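PDB 2YY5: tryptophanyl-tRNA synthetase from Mycoplasma pneumoniae, which probably charges tRNA(Trp) with tryptophan at the expense of ATP, as a homodimeric class I aminoacyl-tRNA synthetase. Local coordinates for residues C36-F41 against Q76-F81; L144-D149 against A327-T332. The protein carries 1 engineered substitution. All blocks are in the same frame, centred on the assembly; numbering follows the deposited sequence.

Contact 1. Residues C36-F41 against Q76-F81; sequences CQLFVF and QKACLF
One face of the Phe81 ring carries Phe41 CB, which stands 3.3 Å from the Phe81 ring centroid and 8° off its normal, a CH-pi contact. The Phe41 and Phe81 side chains lie side by side and point the same way, with 32° between their ring planes. In both residues CG lies between the backbone N and the carbonyl carbon (chi1 about 65° in each), and this shared torsion sets the rings alongside each other. Cys79 SG, anti to its N, reaches Phe39 CD1 at 3.7 Å and meets that ring obliquely.

Beneath the rings, strands 37-41 and 78-81 run parallel. Cys79 N donates to Leu38 O (3.0 Å), Val40 N to Cys79 O (2.8 Å) and Phe81 N to Val40 O (3.0 Å), the alternation expected of parallel strands. On the face of Val40, its CG1 touches Leu80 CD1 at 4.2 Å.

Strand 37-42 lies between 6-11 and 78-82 in the parallel sheet of the class I Rossmann fold. The three main-chain bonds pair the N and O atoms named, while apolar groups pack on both faces: Phe39, Phe41 and Phe81 on one, Leu38, Val40 and Leu80 on the other. Phe41 also touches the bound tryptophanyl adenylate analogue.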
loop_
_atom_site.group_PDB
_atom_site.type_symbol
_atom_site.label_atom_id
_atom_site.label_comp_id
_atom_site.label_asym_id
_atom_site.label_seq_id
_atom_site.Cartn_x
_atom_site.Cartn_y
_atom_site.Cartn_z
ATOM N N CYS B 36 -21.776 -15.699 -15.371
ATOM C CA CYS B 36 -21.542 -15.105 -14.066
ATOM C C CYS B 36 -21.709 -13.601 -14.037
ATOM O O CYS B 36 -21.884 -12.954 -15.064
ATOM C CB CYS B 36 -20.116 -15.412 -13.595
ATOM S SG CYS B 36 -19.510 -17.084 -13.875
ATOM N N GLN B 37 -21.670 -13.064 -12.823
ATOM C CA GLN B 37 -21.711 -11.629 -12.593
ATOM C C GLN B 37 -20.209 -11.402 -12.712
ATOM O O GLN B 37 -19.448 -11.740 -11.801
ATOM C CB GLN B 37 -22.182 -11.326 -11.171
ATOM C CG GLN B 37 -21.986 -9.883 -10.744
ATOM C CD GLN B 37 -22.469 -9.621 -9.329
ATOM O OE1 GLN B 37 -22.378 -8.504 -8.834
ATOM N NE2 GLN B 37 -22.985 -10.654 -8.674
ATOM N N LEU B 38 -19.788 -10.859 -13.848
ATOM C CA LEU B 38 -18.373 -10.674 -14.121
ATOM C C LEU B 38 -17.782 -9.305 -13.837
ATOM O O LEU B 38 -18.354 -8.273 -14.181
ATOM C CB LEU B 38 -18.090 -11.067 -15.579
ATOM C CG LEU B 38 -16.685 -10.835 -16.156
ATOM C CD1 LEU B 38 -15.656 -11.663 -15.377
ATOM C CD2 LEU B 38 -16.673 -11.221 -17.641
ATOM N N PHE B 39 -16.617 -9.329 -13.200
ATOM C CA PHE B 39 -15.872 -8.131 -12.860
ATOM C C PHE B 39 -14.521 -8.258 -13.521
ATOM O O PHE B 39 -13.843 -9.275 -13.366
ATOM C CB PHE B 39 -15.683 -8.023 -11.348
ATOM C CG PHE B 39 -16.884 -7.499 -10.629
ATOM C CD1 PHE B 39 -17.149 -6.135 -10.606
ATOM C CD2 PHE B 39 -17.762 -8.369 -9.986
ATOM C CE1 PHE B 39 -18.272 -5.643 -9.954
ATOM C CE2 PHE B 39 -18.888 -7.889 -9.330
ATOM C CZ PHE B 39 -19.145 -6.524 -9.312
ATOM N N VAL B 40 -14.142 -7.226 -14.265
ATOM C CA VAL B 40 -12.863 -7.194 -14.954
ATOM C C VAL B 40 -12.257 -5.796 -14.832
ATOM O O VAL B 40 -12.957 -4.791 -14.988
ATOM C CB VAL B 40 -13.040 -7.535 -16.441
ATOM C CG1 VAL B 40 -11.680 -7.595 -17.137
ATOM C CG2 VAL B 40 -13.767 -8.842 -16.565
ATOM N N PHE B 41 -10.960 -5.721 -14.561
ATOM C CA PHE B 41 -10.328 -4.418 -14.438
ATOM C C PHE B 41 -8.921 -4.348 -15.025
ATOM O O PHE B 41 -8.227 -5.362 -15.175
ATOM C CB PHE B 41 -10.287 -3.969 -12.963
ATOM C CG PHE B 41 -9.433 -4.842 -12.080
ATOM C CD1 PHE B 41 -9.949 -6.007 -11.511
ATOM C CD2 PHE B 41 -8.103 -4.508 -11.830
ATOM C CE1 PHE B 41 -9.154 -6.831 -10.707
ATOM C CE2 PHE B 41 -7.296 -5.323 -11.026
ATOM C CZ PHE B 41 -7.823 -6.486 -10.464
ATOM N N GLN B 76 -22.588 -3.946 -20.655
ATOM C CA GLN B 76 -23.985 -4.070 -20.251
ATOM C C GLN B 76 -24.187 -5.416 -19.556
ATOM O O GLN B 76 -25.106 -5.581 -18.757
ATOM C CB GLN B 76 -24.927 -3.985 -21.456
ATOM C CG GLN B 76 -25.098 -2.595 -22.053
ATOM C CD GLN B 76 -26.276 -2.536 -23.011
ATOM O OE1 GLN B 76 -27.435 -2.541 -22.592
ATOM N NE2 GLN B 76 -25.986 -2.499 -24.305
ATOM N N LYS B 77 -23.317 -6.372 -19.869
ATOM C CA LYS B 77 -23.389 -7.704 -19.286
ATOM C C LYS B 77 -22.342 -7.880 -18.188
ATOM O O LYS B 77 -22.508 -8.705 -17.290
ATOM C CB LYS B 77 -23.173 -8.760 -20.374
ATOM C CG LYS B 77 -24.214 -8.738 -21.481
ATOM C CD LYS B 77 -23.808 -9.610 -22.659
ATOM C CE LYS B 77 -24.809 -9.512 -23.809
ATOM N NZ LYS B 77 -24.282 -10.141 -25.057
ATOM N N ALA B 78 -21.273 -7.091 -18.257
ATOM C CA ALA B 78 -20.186 -7.175 -17.289
ATOM C C ALA B 78 -19.783 -5.806 -16.739
ATOM O O ALA B 78 -20.353 -4.784 -17.114
ATOM C CB ALA B 78 -18.979 -7.850 -17.937
ATOM N N CYS B 79 -18.797 -5.806 -15.842
ATOM C CA CYS B 79 -18.279 -4.587 -15.232
ATOM C C CYS B 79 -16.797 -4.454 -15.550
ATOM O O CYS B 79 -15.992 -5.270 -15.103
ATOM C CB CYS B 79 -18.456 -4.628 -13.717
ATOM S SG CYS B 79 -17.693 -3.225 -12.878
ATOM N N LEU B 80 -16.438 -3.431 -16.318
ATOM C CA LEU B 80 -15.047 -3.204 -16.698
ATOM C C LEU B 80 -14.573 -1.869 -16.123
ATOM O O LEU B 80 -15.091 -0.817 -16.484
ATOM C CB LEU B 80 -14.925 -3.202 -18.226
ATOM C CG LEU B 80 -13.603 -2.768 -18.872
ATOM C CD1 LEU B 80 -12.451 -3.685 -18.446
ATOM C CD2 LEU B 80 -13.780 -2.786 -20.392
ATOM N N PHE B 81 -13.587 -1.911 -15.233
ATOM C CA PHE B 81 -13.100 -0.686 -14.612
ATOM C C PHE B 81 -11.581 -0.547 -14.560
ATOM O O PHE B 81 -10.854 -1.472 -14.904
ATOM C CB PHE B 81 -13.677 -0.571 -13.201
ATOM C CG PHE B 81 -13.194 -1.636 -12.245
ATOM C CD1 PHE B 81 -12.256 -1.331 -11.260
ATOM C CD2 PHE B 81 -13.736 -2.920 -12.276
ATOM C CE1 PHE B 81 -11.876 -2.284 -10.308
ATOM C CE2 PHE B 81 -13.363 -3.882 -11.325
ATOM C CZ PHE B 81 -12.433 -3.561 -10.339
HETATM O O HOH W 1 -21.214 -10.520 -16.069
#

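Contact 2. Residues L144-D149 against A327-T332; sequences LLYQPD and ATARTT
Leu145 and Ala329 are the closest backbone pair, their CA atoms 5.3 Å apart, where the turn that leaves helix 131-144 meets a continuous stretch of helix 311-340. Gln147 has left helical geometry with positive phi (40°), and the chain then heads for strand 150-152. On the helical side, Thr332 N bonds to Thr328 O one turn earlier.

Leu145 O points at this helix and lies 2.7 Å from Thr332 OG1. The hydroxyl stands beside its own backbone N (chi1 -52°), which also brings Thr332 OG1 to 3.0 Å from Thr328 O. Its one proton thus has both carbonyls within reach. The methyl branch, Thr332 CG2, packs near Leu144 O.

In the fold, the contact fastens the exit of helix 131-144, within the class I catalytic domain, to the long C-terminal helix 311-340. That helix also packs against strands 37-42 and 78-82, and helix 87-98 adds Met92 beside both Leu145 and Thr332.

Apolar contact is made by Leu145 CD2, which reaches Ala329 CB at 3.7 Å. The Tyr146 side chain crosses that of Thr328 at about a right angle, with Tyr146 CD1 3.6 Å from Thr328 OG1. Further along the ring, Tyr146 CE1 lies 4.1 Å from Ala329 CB; both approaches are oblique to the ring plane. Two hydrogen bonds reach beyond the contact, into other parts of the domain: the phenol oxygen, Tyr146 OH, pairs with His89 NE2 of helix 87-98, and the backbone oxygen, Tyr146 O, accepts from Arg6 NH2 of strand 6-11.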
loop_
_atom_site.group_PDB
_atom_site.type_symbol
_atom_site.label_atom_id
_atom_site.label_comp_id
_atom_site.label_asym_id
_atom_site.label_seq_id
_atom_site.Cartn_x
_atom_site.Cartn_y
_atom_site.Cartn_z
ATOM N N LEU B 144 -10.457 -10.218 -2.959
ATOM C CA LEU B 144 -11.344 -10.129 -1.808
ATOM C C LEU B 144 -12.290 -8.933 -1.725
ATOM O O LEU B 144 -13.275 -8.973 -0.989
ATOM C CB LEU B 144 -10.517 -10.235 -0.526
ATOM C CG LEU B 144 -10.140 -11.646 -0.046
ATOM C CD1 LEU B 144 -10.756 -12.700 -0.946
ATOM C CD2 LEU B 144 -8.641 -11.789 -0.008
ATOM N N LEU B 145 -12.000 -7.871 -2.468
ATOM C CA LEU B 145 -12.860 -6.691 -2.449
ATOM C C LEU B 145 -14.222 -7.002 -3.065
ATOM O O LEU B 145 -15.231 -6.394 -2.712
ATOM C CB LEU B 145 -12.220 -5.551 -3.241
ATOM C CG LEU B 145 -11.751 -4.306 -2.494
ATOM C CD1 LEU B 145 -11.162 -3.314 -3.505
ATOM C CD2 LEU B 145 -12.918 -3.692 -1.727
ATOM N N TYR B 146 -14.240 -7.948 -3.996
ATOM C CA TYR B 146 -15.471 -8.319 -4.677
ATOM C C TYR B 146 -16.013 -9.682 -4.243
ATOM O O TYR B 146 -17.034 -10.138 -4.766
ATOM C CB TYR B 146 -15.241 -8.274 -6.192
ATOM C CG TYR B 146 -14.774 -6.916 -6.648
ATOM C CD1 TYR B 146 -15.686 -5.879 -6.865
ATOM C CD2 TYR B 146 -13.412 -6.624 -6.737
ATOM C CE1 TYR B 146 -15.250 -4.578 -7.142
ATOM C CE2 TYR B 146 -12.963 -5.328 -7.013
ATOM C CZ TYR B 146 -13.887 -4.309 -7.209
ATOM O OH TYR B 146 -13.451 -3.023 -7.430
ATOM N N GLN B 147 -15.332 -10.319 -3.289
ATOM C CA GLN B 147 -15.760 -11.614 -2.764
ATOM C C GLN B 147 -16.270 -12.538 -3.861
ATOM O O GLN B 147 -17.335 -13.125 -3.726
ATOM C CB GLN B 147 -16.884 -11.410 -1.752
ATOM C CG GLN B 147 -16.464 -10.783 -0.437
ATOM C CD GLN B 147 -15.490 -11.650 0.323
ATOM O OE1 GLN B 147 -14.311 -11.310 0.458
ATOM N NE2 GLN B 147 -15.971 -12.785 0.819
ATOM N N PRO B 148 -15.509 -12.699 -4.951
ATOM C CA PRO B 148 -15.928 -13.557 -6.061
ATOM C C PRO B 148 -15.863 -15.045 -5.764
ATOM O O PRO B 148 -15.137 -15.471 -4.864
ATOM C CB PRO B 148 -14.955 -13.171 -7.154
ATOM C CG PRO B 148 -13.678 -13.063 -6.362
ATOM C CD PRO B 148 -14.125 -12.235 -5.160
ATOM N N ASP B 149 -16.618 -15.829 -6.534
ATOM C CA ASP B 149 -16.625 -17.281 -6.391
ATOM C C ASP B 149 -15.392 -17.840 -7.096
ATOM O O ASP B 149 -14.694 -18.716 -6.567
ATOM C CB ASP B 149 -17.878 -17.875 -7.021
ATOM C CG ASP B 149 -19.126 -17.587 -6.216
ATOM O OD1 ASP B 149 -20.161 -17.272 -6.837
ATOM O OD2 ASP B 149 -19.079 -17.687 -4.973
ATOM N N ALA B 327 -19.545 -0.012 -6.179
ATOM C CA ALA B 327 -20.761 -0.345 -5.445
ATOM C C ALA B 327 -20.511 -1.509 -4.489
ATOM O O ALA B 327 -20.897 -1.456 -3.319
ATOM C CB ALA B 327 -21.881 -0.697 -6.410
ATOM N N THR B 328 -19.865 -2.562 -4.981
ATOM C CA THR B 328 -19.583 -3.699 -4.120
ATOM C C THR B 328 -18.260 -3.557 -3.351
ATOM O O THR B 328 -18.107 -4.126 -2.272
ATOM C CB THR B 328 -19.619 -5.039 -4.909
ATOM O OG1 THR B 328 -18.463 -5.824 -4.590
ATOM C CG2 THR B 328 -19.693 -4.789 -6.403
ATOM N N ALA B 329 -17.320 -2.778 -3.882
ATOM C CA ALA B 329 -16.040 -2.573 -3.201
ATOM C C ALA B 329 -16.222 -1.838 -1.868
ATOM O O ALA B 329 -15.589 -2.190 -0.865
ATOM C CB ALA B 329 -15.077 -1.790 -4.092
ATOM N N ARG B 330 -17.073 -0.814 -1.851
ATOM C CA ARG B 330 -17.291 -0.067 -0.618
ATOM C C ARG B 330 -17.950 -0.950 0.429
ATOM O O ARG B 330 -17.554 -0.937 1.600
ATOM C CB ARG B 330 -18.150 1.176 -0.870
ATOM C CG ARG B 330 -17.635 2.043 -1.999
ATOM C CD ARG B 330 -17.852 3.516 -1.741
ATOM N NE ARG B 330 -17.750 4.291 -2.976
ATOM C CZ ARG B 330 -17.660 5.618 -3.031
ATOM N NH1 ARG B 330 -17.578 6.229 -4.205
ATOM N NH2 ARG B 330 -17.632 6.339 -1.919
ATOM N N THR B 331 -18.945 -1.728 0.007
ATOM C CA THR B 331 -19.649 -2.611 0.927
ATOM C C THR B 331 -18.688 -3.559 1.624
ATOM O O THR B 331 -18.751 -3.734 2.837
ATOM C CB THR B 331 -20.718 -3.455 0.206
ATOM O OG1 THR B 331 -21.751 -2.596 -0.288
ATOM C CG2 THR B 331 -21.332 -4.470 1.167
ATOM N N THR B 332 -17.800 -4.170 0.854
ATOM C CA THR B 332 -16.837 -5.112 1.397
ATOM C C THR B 332 -15.829 -4.445 2.320
ATOM O O THR B 332 -15.622 -4.904 3.445
ATOM C CB THR B 332 -16.077 -5.824 0.270
ATOM O OG1 THR B 332 -17.020 -6.380 -0.652
ATOM C CG2 THR B 332 -15.199 -6.942 0.828
#

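In the fold
Contacts 1 and 2 have centres 13 Å apart and meet directly through aromatic rings. Tyr146 of contact 2 packs against both Phe39 and Phe81 of contact 1, with ring planes at about 30° and 50°; Phe39 CD1 lies 4.0 Å from Tyr146 CD1. Thr328 also touches Phe39, so the helix of 327-332 bears on the sheet as well as on the turn. The ligand end is Phe41, whose side chain is about 4 Å from the bound tryptophanyl adenylate analogue and about 4 Å from the side chain of Asp142, a predicted tryptophan-binding residue. Tyr146 stands farther back, its side chain about 8 Å from the ligand.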